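Local coordinates for protein glycerol-3-phosphate dehydrogenase [NAD(+)] 1 (Saccharomyces cerevisiae, PDB 4FGW) that catalyses the NAD-dependent interconversion of dihydroxyacetone phosphate and glycerol 3-phosphate, and so lets yeast accumulate glycerol under hyperosmotic stress, at residues 34-39 against 63-68; 53-58 against 222-227; 84-89 against 105-110; 136-141 against 170-175. One frame throughout, in Å; residues are numbered along the deposited sequence.

In the fold
From the N terminus, the chain runs from strand 35-40 through helix 44-59 and comes back at 63-68, where contact 1 closes the first short loop, strand to strand. Contact 2 starts from that same helix, before contact 1 has closed, and ends only at 222-227, the turn before strand 227-232, so the two cross; they touch where Val53 and Cys57 pack on Val68. The long excursion that contact 2 closes contains the other two in series. Contact 3 joins the end of helix 82-86 to strand 105-108, beside strand 67-71 of contact 1. Contact 4 pairs the ends of helices 130-137 and 164-172, touching none of the other three. All four lie within the Rossmann-type domain.

Contact 1 (34-39 against 63-68); sequences PFKVTV and VFAPIV
Phe35 and Phe64 form a parallel bridge, and the backbone of Phe35 is held at both its N-H and its C=O. Phe35 N reaches Val63 O at 2.8 Å along a nearly straight bond (173°). Phe35 O accepts from Ala65 N at 2.9 Å, although this donor stands well above the carbonyl plane and not on a lone pair. The same oxygen takes a CA-H···O contact from Phe64 CA at 3.3 Å and lies in plane at the edge of the Phe64 ring. Both phenyl groups leave the same face of the sheet with CG anti to the carbonyl carbon (chi1 -56° in Phe35, -49° in Phe64), which brings Phe64 CD1 to 3.8 Å from Phe35 CB; CD1 also lies at the edge of the Phe35 ring, near its plane. Val63 CG1 covers one face of the Phe64 ring and lies 4.3 Å from Phe35 CD2, bridging the two aromatics. This is the first beta-alpha-beta crossover of the Rossmann-type domain, with helix 44-59 as its connection. The returning chain turns a corner at Pro66; beyond it Val68 CA approaches Val37 O at 3.4 Å, and the Val37 side chain slants across that of Phe64, CG2 4.1 Å from Phe64 CD1. Lys36 and Thr38 make backbone bonds to Ile120 of the neighbouring strand 120-123. Val53 and Cys57 of helix 44-59 pack on Val68, while Val217 and Leu221 of helix 215-222 pack on Phe64. Val39 lies next to Gly46 of the GxGxxG motif, near the start of helix 44-59, which probably binds NAD.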
loop_
_atom_site.group_PDB
_atom_site.type_symbol
_atom_site.label_atom_id
_atom_site.label_comp_id
_atom_site.label_asym_id
_atom_site.label_seq_id
_atom_site.Cartn_x
_atom_site.Cartn_y
_atom_site.Cartn_z
ATOM N N PRO A 34 -26.125 20.765 -23.704
ATOM C CA PRO A 34 -24.876 20.047 -23.362
ATOM C C PRO A 34 -24.035 20.854 -22.375
ATOM O O PRO A 34 -24.219 22.072 -22.258
ATOM C CB PRO A 34 -24.163 19.873 -24.714
ATOM C CG PRO A 34 -25.117 20.422 -25.760
ATOM C CD PRO A 34 -26.027 21.364 -25.049
ATOM N N PHE A 35 -23.137 20.180 -21.646
ATOM C CA PHE A 35 -22.313 20.830 -20.626
ATOM C C PHE A 35 -21.055 21.516 -21.143
ATOM O O PHE A 35 -20.180 20.869 -21.721
ATOM C CB PHE A 35 -22.002 19.877 -19.458
ATOM C CG PHE A 35 -23.216 19.282 -18.780
ATOM C CD1 PHE A 35 -24.115 20.090 -18.086
ATOM C CD2 PHE A 35 -23.452 17.913 -18.821
ATOM C CE1 PHE A 35 -25.242 19.540 -17.466
ATOM C CE2 PHE A 35 -24.580 17.361 -18.198
ATOM C CZ PHE A 35 -25.465 18.178 -17.523
ATOM N N LYS A 36 -20.973 22.839 -20.928
ATOM C CA LYS A 36 -19.821 23.658 -21.299
ATOM C C LYS A 36 -18.806 23.558 -20.155
ATOM O O LYS A 36 -19.165 23.785 -18.996
ATOM C CB LYS A 36 -20.255 25.109 -21.542
ATOM C CG LYS A 36 -19.510 25.787 -22.687
ATOM C CD LYS A 36 -20.171 27.101 -23.111
ATOM C CE LYS A 36 -21.170 26.925 -24.233
ATOM N NZ LYS A 36 -21.743 28.226 -24.668
ATOM N N VAL A 37 -17.560 23.158 -20.469
ATOM C CA VAL A 37 -16.510 22.966 -19.457
ATOM C C VAL A 37 -15.389 24.008 -19.565
ATOM O O VAL A 37 -14.882 24.268 -20.659
ATOM C CB VAL A 37 -15.947 21.512 -19.427
ATOM C CG1 VAL A 37 -15.251 21.212 -18.096
ATOM C CG2 VAL A 37 -17.034 20.472 -19.697
ATOM N N THR A 38 -15.003 24.592 -18.418
ATOM C CA THR A 38 -13.907 25.555 -18.301
ATOM C C THR A 38 -12.922 25.099 -17.224
ATOM O O THR A 38 -13.326 24.695 -16.131
ATOM C CB THR A 38 -14.430 26.990 -18.079
ATOM O OG1 THR A 38 -15.201 27.391 -19.215
ATOM C CG2 THR A 38 -13.309 28.009 -17.840
ATOM N N VAL A 39 -11.626 25.177 -17.546
ATOM C CA VAL A 39 -10.530 24.843 -16.641
ATOM C C VAL A 39 -9.837 26.147 -16.217
ATOM O O VAL A 39 -9.376 26.909 -17.073
ATOM C CB VAL A 39 -9.540 23.823 -17.271
ATOM C CG1 VAL A 39 -8.382 23.500 -16.321
ATOM C CG2 VAL A 39 -10.260 22.547 -17.683
ATOM N N VAL A 63 -23.367 14.928 -24.617
ATOM C CA VAL A 63 -23.222 15.223 -23.185
ATOM C C VAL A 63 -22.526 16.570 -22.945
ATOM O O VAL A 63 -23.026 17.381 -22.163
ATOM C CB VAL A 63 -22.532 14.061 -22.418
ATOM C CG1 VAL A 63 -22.446 14.351 -20.921
ATOM C CG2 VAL A 63 -23.252 12.736 -22.660
ATOM N N PHE A 64 -21.381 16.802 -23.604
ATOM C CA PHE A 64 -20.612 18.032 -23.424
ATOM C C PHE A 64 -20.511 18.879 -24.677
ATOM O O PHE A 64 -20.484 18.341 -25.787
ATOM C CB PHE A 64 -19.197 17.716 -22.896
ATOM C CG PHE A 64 -19.138 16.776 -21.716
ATOM C CD1 PHE A 64 -19.460 17.218 -20.437
ATOM C CD2 PHE A 64 -18.754 15.452 -21.882
ATOM C CE1 PHE A 64 -19.413 16.347 -19.349
ATOM C CE2 PHE A 64 -18.707 14.578 -20.791
ATOM C CZ PHE A 64 -19.036 15.032 -19.532
ATOM N N ALA A 65 -20.395 20.207 -24.487
ATOM C CA ALA A 65 -20.219 21.195 -25.559
ATOM C C ALA A 65 -18.871 20.913 -26.263
ATOM O O ALA A 65 -17.969 20.374 -25.617
ATOM C CB ALA A 65 -20.239 22.607 -24.986
ATOM N N PRO A 66 -18.724 21.192 -27.580
ATOM C CA PRO A 66 -17.471 20.825 -28.270
ATOM C C PRO A 66 -16.190 21.473 -27.753
ATOM O O PRO A 66 -15.182 20.788 -27.637
ATOM C CB PRO A 66 -17.746 21.197 -29.737
ATOM C CG PRO A 66 -19.223 21.288 -29.845
ATOM C CD PRO A 66 -19.689 21.793 -28.523
ATOM N N ILE A 67 -16.244 22.779 -27.437
ATOM C CA ILE A 67 -15.110 23.603 -27.009
ATOM C C ILE A 67 -14.926 23.636 -25.491
ATOM O O ILE A 67 -15.898 23.807 -24.750
ATOM C CB ILE A 67 -15.217 25.044 -27.602
ATOM C CG1 ILE A 67 -15.725 25.043 -29.055
ATOM C CG2 ILE A 67 -13.907 25.818 -27.482
ATOM C CD1 ILE A 67 -17.139 25.609 -29.213
ATOM N N VAL A 68 -13.677 23.508 -25.054
ATOM C CA VAL A 68 -13.315 23.658 -23.649
ATOM C C VAL A 68 -12.415 24.857 -23.522
ATOM O O VAL A 68 -11.438 24.977 -24.238
ATOM C CB VAL A 68 -12.574 22.419 -23.077
ATOM C CG1 VAL A 68 -11.897 22.756 -21.777
ATOM C CG2 VAL A 68 -13.521 21.286 -22.870
#

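Contact 2 (53-58 against 222-227); sequences VAENCK and FHRPYF
Val53 and Phe222 bring the two backbones closest, their CA atoms 6.0 Å apart. Segment 53-58 is helical throughout; the other chain leaves its helix at His223 and folds into a type I beta turn, Arg224 to Phe227. Val53 and Phe222 lie side by side, with Val53 CG2 3.7 Å from Phe222 CE1. Glu55 OE1 is gripped twice: Arg224 NE donates to its anti lone pair at 2.7 Å, almost in the guanidinium plane, and Tyr226 OH donates at 2.6 Å on the syn side. The bends at chi2 and chi3 of Arg224 (-62° and -64°) fold its guanidinium back so that its edge meets Glu55 OE1 while Glu55 CB covers one face; the carboxylate and guanidinium planes are 71° apart. The joint ties the first helix of the Rossmann-type domain, 44-59, to the turn before strand 227-232. With a leucine in place of Arg224, the Glu55 carboxylate would probably lose its charge partner across the contact, leaving Tyr226 OH to grip OE1 and Lys51 to pair with OE2. Asn56 ND2 bonds chiefly Leu221 O of helix 215-222 and also donates to His223 O at 3.2 Å, from above the carbonyl plane. His223 NE2 hydrogen-bonds Glu384 of the second subunit.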
loop_
_atom_site.group_PDB
_atom_site.type_symbol
_atom_site.label_atom_id
_atom_site.label_comp_id
_atom_site.label_asym_id
_atom_site.label_seq_id
_atom_site.Cartn_x
_atom_site.Cartn_y
_atom_site.Cartn_z
ATOM N N VAL A 53 -10.062 16.624 -20.552
ATOM C CA VAL A 53 -11.429 17.134 -20.667
ATOM C C VAL A 53 -11.805 17.437 -22.135
ATOM O O VAL A 53 -12.881 17.020 -22.569
ATOM C CB VAL A 53 -11.660 18.310 -19.679
ATOM C CG1 VAL A 53 -12.877 19.146 -20.051
ATOM C CG2 VAL A 53 -11.782 17.798 -18.244
ATOM N N ALA A 54 -10.904 18.094 -22.909
ATOM C CA ALA A 54 -11.135 18.405 -24.331
ATOM C C ALA A 54 -11.281 17.151 -25.199
ATOM O O ALA A 54 -12.071 17.151 -26.149
ATOM C CB ALA A 54 -10.035 19.307 -24.875
ATOM N N GLU A 55 -10.530 16.087 -24.862
ATOM C CA GLU A 55 -10.570 14.789 -25.539
ATOM C C GLU A 55 -11.940 14.132 -25.341
ATOM O O GLU A 55 -12.501 13.581 -26.291
ATOM C CB GLU A 55 -9.466 13.866 -24.992
ATOM C CG GLU A 55 -8.098 14.096 -25.614
ATOM C CD GLU A 55 -6.932 13.457 -24.884
ATOM O OE1 GLU A 55 -7.157 12.508 -24.100
ATOM O OE2 GLU A 55 -5.784 13.906 -25.102
ATOM N N ASN A 56 -12.477 14.212 -24.106
ATOM C CA ASN A 56 -13.772 13.647 -23.740
ATOM C C ASN A 56 -14.964 14.440 -24.262
ATOM O O ASN A 56 -15.984 13.832 -24.587
ATOM C CB ASN A 56 -13.862 13.395 -22.240
ATOM C CG ASN A 56 -13.045 12.216 -21.783
ATOM O OD1 ASN A 56 -12.980 11.171 -22.438
ATOM N ND2 ASN A 56 -12.431 12.342 -20.624
ATOM N N CYS A 57 -14.838 15.784 -24.362
ATOM C CA CYS A 57 -15.887 16.659 -24.909
ATOM C C CYS A 57 -16.120 16.334 -26.382
ATOM O O CYS A 57 -17.268 16.271 -26.816
ATOM C CB CYS A 57 -15.548 18.132 -24.698
ATOM S SG CYS A 57 -15.700 18.683 -22.979
ATOM N N LYS A 58 -15.028 16.055 -27.124
ATOM C CA LYS A 58 -15.051 15.626 -28.524
ATOM C C LYS A 58 -15.615 14.193 -28.607
ATOM O O LYS A 58 -16.301 13.859 -29.574
ATOM C CB LYS A 58 -13.630 15.676 -29.116
ATOM C CG LYS A 58 -13.508 16.526 -30.379
ATOM C CD LYS A 58 -13.580 15.692 -31.655
ATOM C CE LYS A 58 -13.418 16.548 -32.888
ATOM N NZ LYS A 58 -13.625 15.772 -34.141
ATOM N N PHE A 222 -13.741 12.767 -17.185
ATOM C CA PHE A 222 -12.337 12.538 -16.865
ATOM C C PHE A 222 -11.723 11.222 -17.328
ATOM O O PHE A 222 -10.509 11.181 -17.550
ATOM C CB PHE A 222 -12.082 12.788 -15.370
ATOM C CG PHE A 222 -12.443 14.173 -14.884
ATOM C CD1 PHE A 222 -11.635 15.268 -15.182
ATOM C CD2 PHE A 222 -13.585 14.383 -14.115
ATOM C CE1 PHE A 222 -11.959 16.541 -14.717
ATOM C CE2 PHE A 222 -13.910 15.661 -13.653
ATOM C CZ PHE A 222 -13.098 16.731 -13.962
ATOM N N HIS A 223 -12.528 10.141 -17.443
ATOM C CA HIS A 223 -12.007 8.825 -17.833
ATOM C C HIS A 223 -11.412 8.781 -19.236
ATOM O O HIS A 223 -12.031 9.244 -20.201
ATOM C CB HIS A 223 -13.038 7.704 -17.628
ATOM C CG HIS A 223 -12.454 6.328 -17.755
ATOM N ND1 HIS A 223 -11.957 5.654 -16.659
ATOM C CD2 HIS A 223 -12.274 5.563 -18.857
ATOM C CE1 HIS A 223 -11.504 4.500 -17.124
ATOM N NE2 HIS A 223 -11.666 4.405 -18.440
ATOM N N ARG A 224 -10.199 8.218 -19.332
ATOM C CA ARG A 224 -9.457 8.021 -20.582
ATOM C C ARG A 224 -8.860 6.605 -20.536
ATOM O O ARG A 224 -8.670 6.094 -19.432
ATOM C CB ARG A 224 -8.316 9.065 -20.731
ATOM C CG ARG A 224 -8.731 10.542 -20.751
ATOM C CD ARG A 224 -9.651 10.941 -21.905
ATOM N NE ARG A 224 -9.022 10.802 -23.220
ATOM C CZ ARG A 224 -9.507 10.066 -24.214
ATOM N NH1 ARG A 224 -10.641 9.391 -24.060
ATOM N NH2 ARG A 224 -8.866 10.000 -25.371
ATOM N N PRO A 225 -8.515 5.959 -21.678
ATOM C CA PRO A 225 -7.896 4.617 -21.600
ATOM C C PRO A 225 -6.559 4.609 -20.836
ATOM O O PRO A 225 -6.232 3.622 -20.171
ATOM C CB PRO A 225 -7.725 4.214 -23.071
ATOM C CG PRO A 225 -8.704 5.082 -23.829
ATOM C CD PRO A 225 -8.683 6.385 -23.085
ATOM N N TYR A 226 -5.814 5.731 -20.902
ATOM C CA TYR A 226 -4.531 5.953 -20.227
ATOM C C TYR A 226 -4.702 6.628 -18.844
ATOM O O TYR A 226 -3.714 6.891 -18.161
ATOM C CB TYR A 226 -3.605 6.805 -21.128
ATOM C CG TYR A 226 -4.119 8.207 -21.401
ATOM C CD1 TYR A 226 -3.860 9.253 -20.516
ATOM C CD2 TYR A 226 -4.838 8.495 -22.559
ATOM C CE1 TYR A 226 -4.325 10.543 -20.764
ATOM C CE2 TYR A 226 -5.303 9.785 -22.821
ATOM C CZ TYR A 226 -5.043 10.807 -21.921
ATOM O OH TYR A 226 -5.500 12.081 -22.169
ATOM N N PHE A 227 -5.936 6.960 -18.461
ATOM C CA PHE A 227 -6.215 7.657 -17.201
ATOM C C PHE A 227 -7.507 7.121 -16.605
ATOM O O PHE A 227 -8.591 7.664 -16.877
ATOM C CB PHE A 227 -6.304 9.179 -17.475
ATOM C CG PHE A 227 -6.303 10.111 -16.288
ATOM C CD1 PHE A 227 -5.268 10.079 -15.355
ATOM C CD2 PHE A 227 -7.276 11.096 -16.160
ATOM C CE1 PHE A 227 -5.233 10.986 -14.294
ATOM C CE2 PHE A 227 -7.234 12.006 -15.104
ATOM C CZ PHE A 227 -6.203 11.955 -14.188
#

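Contact 3 (84-89 against 105-110)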
loop_
_atom_site.group_PDB
_atom_site.type_symbol
_atom_site.label_atom_id
_atom_site.label_comp_id
_atom_site.label_asym_id
_atom_site.label_seq_id
_atom_site.Cartn_x
_atom_site.Cartn_y
_atom_site.Cartn_z
ATOM N N GLU A 84 -2.297 32.817 -27.542
ATOM C CA GLU A 84 -2.313 32.672 -29.001
ATOM C C GLU A 84 -1.374 31.577 -29.515
ATOM O O GLU A 84 -1.628 31.016 -30.582
ATOM C CB GLU A 84 -2.067 34.016 -29.693
ATOM C CG GLU A 84 -3.085 35.091 -29.334
ATOM C CD GLU A 84 -4.494 34.901 -29.865
ATOM O OE1 GLU A 84 -5.266 34.122 -29.256
ATOM O OE2 GLU A 84 -4.841 35.573 -30.865
ATOM N N ILE A 85 -0.306 31.261 -28.748
ATOM C CA ILE A 85 0.647 30.179 -29.041
ATOM C C ILE A 85 -0.114 28.839 -28.911
ATOM O O ILE A 85 0.053 27.948 -29.750
ATOM C CB ILE A 85 1.902 30.264 -28.103
ATOM C CG1 ILE A 85 2.794 31.477 -28.480
ATOM C CG2 ILE A 85 2.722 28.952 -28.100
ATOM C CD1 ILE A 85 3.693 32.023 -27.341
ATOM N N ILE A 86 -0.978 28.737 -27.880
ATOM C CA ILE A 86 -1.831 27.576 -27.604
ATOM C C ILE A 86 -2.961 27.484 -28.654
ATOM O O ILE A 86 -3.239 26.392 -29.144
ATOM C CB ILE A 86 -2.337 27.583 -26.123
ATOM C CG1 ILE A 86 -1.165 27.348 -25.140
ATOM C CG2 ILE A 86 -3.465 26.563 -25.880
ATOM C CD1 ILE A 86 -1.292 28.056 -23.795
ATOM N N ASN A 87 -3.572 28.625 -29.041
ATOM C CA ASN A 87 -4.646 28.637 -30.046
ATOM C C ASN A 87 -4.133 28.471 -31.497
ATOM O O ASN A 87 -4.661 29.087 -32.405
ATOM C CB ASN A 87 -5.553 29.863 -29.865
ATOM C CG ASN A 87 -6.265 29.924 -28.528
ATOM O OD1 ASN A 87 -6.484 28.914 -27.844
ATOM N ND2 ASN A 87 -6.638 31.124 -28.117
ATOM N N THR A 88 -3.161 27.545 -31.688
ATOM C CA THR A 88 -2.385 27.134 -32.876
ATOM C C THR A 88 -0.943 27.682 -32.752
ATOM O O THR A 88 -0.803 28.893 -32.558
ATOM C CB THR A 88 -3.154 27.218 -34.228
ATOM O OG1 THR A 88 -3.011 25.988 -34.943
ATOM C CG2 THR A 88 -2.736 28.408 -35.105
ATOM N N ARG A 89 0.120 26.826 -32.679
ATOM C CA ARG A 89 0.228 25.381 -32.943
ATOM C C ARG A 89 -0.169 24.352 -31.854
ATOM O O ARG A 89 0.280 23.203 -31.924
ATOM C CB ARG A 89 1.621 25.062 -33.517
ATOM C CG ARG A 89 1.689 25.135 -35.034
ATOM C CD ARG A 89 2.054 23.786 -35.621
ATOM N NE ARG A 89 1.961 23.778 -37.081
ATOM C CZ ARG A 89 2.418 22.797 -37.854
ATOM N NH1 ARG A 89 3.026 21.744 -37.316
ATOM N NH2 ARG A 89 2.283 22.865 -39.171
ATOM N N LEU A 105 -9.439 22.752 -27.410
ATOM C CA LEU A 105 -8.918 23.328 -26.175
ATOM C C LEU A 105 -8.450 24.751 -26.475
ATOM O O LEU A 105 -7.372 24.949 -27.045
ATOM C CB LEU A 105 -7.795 22.459 -25.574
ATOM C CG LEU A 105 -7.111 22.940 -24.278
ATOM C CD1 LEU A 105 -8.127 23.356 -23.213
ATOM C CD2 LEU A 105 -6.181 21.871 -23.730
ATOM N N VAL A 106 -9.295 25.737 -26.120
ATOM C CA VAL A 106 -9.054 27.157 -26.365
ATOM C C VAL A 106 -8.591 27.886 -25.102
ATOM O O VAL A 106 -9.261 27.824 -24.070
ATOM C CB VAL A 106 -10.278 27.841 -27.051
ATOM C CG1 VAL A 106 -10.088 29.352 -27.180
ATOM C CG2 VAL A 106 -10.554 27.226 -28.419
ATOM N N ALA A 107 -7.445 28.583 -25.206
ATOM C CA ALA A 107 -6.849 29.380 -24.137
ATOM C C ALA A 107 -7.547 30.749 -24.064
ATOM O O ALA A 107 -7.812 31.361 -25.101
ATOM C CB ALA A 107 -5.364 29.562 -24.402
ATOM N N ASN A 108 -7.830 31.212 -22.844
ATOM C CA ASN A 108 -8.508 32.485 -22.628
ATOM C C ASN A 108 -7.796 33.345 -21.570
ATOM O O ASN A 108 -7.600 32.876 -20.447
ATOM C CB ASN A 108 -9.980 32.265 -22.266
ATOM C CG ASN A 108 -10.857 33.443 -22.613
ATOM O OD1 ASN A 108 -10.639 34.575 -22.162
ATOM N ND2 ASN A 108 -11.864 33.207 -23.438
ATOM N N PRO A 109 -7.417 34.604 -21.892
ATOM C CA PRO A 109 -6.725 35.428 -20.887
ATOM C C PRO A 109 -7.644 36.102 -19.865
ATOM O O PRO A 109 -7.159 36.560 -18.825
ATOM C CB PRO A 109 -5.961 36.450 -21.730
ATOM C CG PRO A 109 -6.766 36.589 -22.978
ATOM C CD PRO A 109 -7.559 35.320 -23.179
ATOM N N ASP A 110 -8.959 36.179 -20.170
ATOM C CA ASP A 110 -9.973 36.805 -19.321
ATOM C C ASP A 110 -10.709 35.752 -18.493
ATOM O O ASP A 110 -11.350 34.860 -19.053
ATOM C CB ASP A 110 -10.954 37.637 -20.173
ATOM C CG ASP A 110 -11.858 38.561 -19.382
ATOM O OD1 ASP A 110 -12.705 38.052 -18.611
ATOM O OD2 ASP A 110 -11.775 39.791 -19.590
#
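Leu105 touches Ile86 only lightly, Leu105 O lying 4.4 Å from Ile86 CG2 at the start of strand 105-108. This strand closes the beta-alpha-beta unit made with strand 67-71 and helix 82-86, and is the outermost on its side of the sheet within the chain. Next, Val106 brings its CA to 3.4 Å from Asn87 OD1 and flanks that oxygen with CG1, while its backbone pairs with Val68 and Met70. Ala107 carries the contact. Its N-H donates to Asn87 OD1 at 2.8 Å (161°), and its carbonyl oxygen accepts from Asn87 ND2 at 3.2 Å (170°); both bonds lie in the carbonyl plane of the acceptor, on a lone pair. The side chain of Asn87, CG anti to the carbonyl carbon (chi1 -61°), thus lays its amide along the strand edge just where the helix has ended. Ala107 CB packs on Ile86 CG2 at 3.8 Å. Asn108 then makes an Asx turn, its OD1 accepting from Asp110 N at 3.1 Å, and Asp110 is the N-cap of helix 111-115. A leucine in place of Asn87 would probably leave both Ala107 N and Ala107 O without these partners and the helix end held to the strand mainly by the Ile86-Ala107 packing. The amide donates and accepts much as another strand would, so one side chain satisfies both polar backbone atoms of a buried edge residue.

Contact 4 (136-141 against 170-175); sequences QLKGHV and EELGIQ
Leu172 has CG anti to the carbonyl carbon (chi1 -56°), which carries CD2 across to Leu137, while Val141 holds CG2 between its backbone N and carbonyl carbon, the crowded position, which puts this methyl 4.1 Å from Leu172 CB. The meeting place is the pair of turns that follow helices 130-137 and 164-172 of the Rossmann-type domain, each passing through a glycine of positive phi (Gly139 and Gly173) on its way to the sheet. Leu172 CD2 lies 3.7 Å from Leu137 CB and close to the backbone N of Lys138. Both leucines also rest on Phe123 of strand 120-123 and so fill the layer between the helix ends and the sheet. Toward the outside, the Lys138 chain runs over the carbonyl of Glu171, with CG and CE each 3.3 Å from Glu171 O. The Glu171 carboxylate meets the lysine tip in a long salt bridge, 3.6 Å from Lys138 NZ to Glu171 OE2. Inward, the Val141 and Leu172 side chains cross at about a right angle, and Val141 CG2 ends 4.2 Å from Ile174 CG2.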
loop_
_atom_site.group_PDB
_atom_site.type_symbol
_atom_site.label_atom_id
_atom_site.label_comp_id
_atom_site.label_asym_id
_atom_site.label_seq_id
_atom_site.Cartn_x
_atom_site.Cartn_y
_atom_site.Cartn_z
ATOM N N GLN A 136 -12.119 37.152 -7.417
ATOM C CA GLN A 136 -12.374 37.666 -8.747
ATOM C C GLN A 136 -13.533 37.043 -9.445
ATOM O O GLN A 136 -14.055 37.592 -10.383
ATOM C CB GLN A 136 -11.187 37.414 -9.621
ATOM C CG GLN A 136 -9.947 37.826 -8.999
ATOM C CD GLN A 136 -9.284 38.871 -9.801
ATOM O OE1 GLN A 136 -8.138 38.722 -10.190
ATOM N NE2 GLN A 136 -10.011 39.942 -10.088
ATOM N N LEU A 137 -13.892 35.849 -9.033
ATOM C CA LEU A 137 -15.064 35.173 -9.590
ATOM C C LEU A 137 -16.368 35.496 -8.849
ATOM O O LEU A 137 -17.441 35.274 -9.412
ATOM C CB LEU A 137 -14.851 33.655 -9.732
ATOM C CG LEU A 137 -13.915 33.176 -10.850
ATOM C CD1 LEU A 137 -13.640 31.697 -10.715
ATOM C CD2 LEU A 137 -14.482 33.473 -12.238
ATOM N N LYS A 138 -16.283 36.032 -7.606
ATOM C CA LYS A 138 -17.446 36.404 -6.788
ATOM C C LYS A 138 -18.400 37.312 -7.573
ATOM O O LYS A 138 -17.996 38.384 -8.038
ATOM C CB LYS A 138 -17.011 37.115 -5.492
ATOM C CG LYS A 138 -16.713 36.186 -4.329
ATOM C CD LYS A 138 -17.026 36.862 -2.998
ATOM C CE LYS A 138 -16.676 35.984 -1.824
ATOM N NZ LYS A 138 -17.093 36.583 -0.533
ATOM N N GLY A 139 -19.636 36.845 -7.741
ATOM C CA GLY A 139 -20.682 37.558 -8.469
ATOM C C GLY A 139 -20.555 37.469 -9.979
ATOM O O GLY A 139 -21.134 38.292 -10.694
ATOM N N HIS A 140 -19.799 36.463 -10.480
ATOM C CA HIS A 140 -19.577 36.260 -11.915
ATOM C C HIS A 140 -19.772 34.814 -12.355
ATOM O O HIS A 140 -19.705 34.537 -13.555
ATOM C CB HIS A 140 -18.179 36.757 -12.335
ATOM C CG HIS A 140 -17.999 38.237 -12.219
ATOM N ND1 HIS A 140 -17.143 38.786 -11.285
ATOM C CD2 HIS A 140 -18.572 39.235 -12.930
ATOM C CE1 HIS A 140 -17.222 40.094 -11.455
ATOM N NE2 HIS A 140 -18.074 40.410 -12.430
ATOM N N VAL A 141 -20.018 33.895 -11.407
ATOM C CA VAL A 141 -20.169 32.488 -11.754
ATOM C C VAL A 141 -21.588 32.039 -12.123
ATOM O O VAL A 141 -21.857 31.935 -13.320
ATOM C CB VAL A 141 -19.356 31.476 -10.891
ATOM C CG1 VAL A 141 -17.868 31.579 -11.207
ATOM C CG2 VAL A 141 -19.604 31.667 -9.395
ATOM N N GLU A 170 -17.954 28.013 -0.141
ATOM C CA GLU A 170 -18.303 29.141 0.719
ATOM C C GLU A 170 -17.991 30.529 0.133
ATOM O O GLU A 170 -18.619 31.505 0.540
ATOM C CB GLU A 170 -17.859 28.947 2.181
ATOM C CG GLU A 170 -16.373 29.106 2.464
ATOM C CD GLU A 170 -16.081 29.548 3.886
ATOM O OE1 GLU A 170 -15.446 28.767 4.631
ATOM O OE2 GLU A 170 -16.512 30.662 4.266
ATOM N N GLU A 171 -17.067 30.606 -0.857
ATOM C CA GLU A 171 -16.722 31.868 -1.526
ATOM C C GLU A 171 -17.528 32.085 -2.812
ATOM O O GLU A 171 -17.723 33.226 -3.207
ATOM C CB GLU A 171 -15.209 31.962 -1.840
ATOM C CG GLU A 171 -14.285 32.042 -0.633
ATOM C CD GLU A 171 -14.448 33.226 0.299
ATOM O OE1 GLU A 171 -14.686 32.990 1.504
ATOM O OE2 GLU A 171 -14.304 34.381 -0.161
ATOM N N LEU A 172 -17.974 31.004 -3.478
ATOM C CA LEU A 172 -18.702 31.126 -4.746
ATOM C C LEU A 172 -20.173 30.693 -4.729
ATOM O O LEU A 172 -20.934 31.104 -5.609
ATOM C CB LEU A 172 -17.922 30.454 -5.898
ATOM C CG LEU A 172 -16.475 30.938 -6.134
ATOM C CD1 LEU A 172 -15.768 30.068 -7.135
ATOM C CD2 LEU A 172 -16.435 32.398 -6.588
ATOM N N GLY A 173 -20.558 29.891 -3.733
ATOM C CA GLY A 173 -21.926 29.387 -3.589
ATOM C C GLY A 173 -22.245 28.240 -4.533
ATOM O O GLY A 173 -23.415 27.920 -4.763
ATOM N N ILE A 174 -21.202 27.606 -5.078
ATOM C CA ILE A 174 -21.329 26.504 -6.037
ATOM C C ILE A 174 -20.912 25.171 -5.435
ATOM O O ILE A 174 -19.992 25.150 -4.613
ATOM C CB ILE A 174 -20.579 26.831 -7.368
ATOM C CG1 ILE A 174 -19.039 26.998 -7.159
ATOM C CG2 ILE A 174 -21.213 28.068 -8.053
ATOM C CD1 ILE A 174 -18.207 27.146 -8.440
ATOM N N GLN A 175 -21.579 24.059 -5.841
ATOM C CA GLN A 175 -21.219 22.705 -5.382
ATOM C C GLN A 175 -19.827 22.375 -5.920
ATOM O O GLN A 175 -19.523 22.714 -7.066
ATOM C CB GLN A 175 -22.251 21.655 -5.834
ATOM C CG GLN A 175 -22.119 20.295 -5.126
ATOM C CD GLN A 175 -22.612 20.245 -3.689
ATOM O OE1 GLN A 175 -23.158 21.214 -3.132
ATOM N NE2 GLN A 175 -22.474 19.078 -3.066
#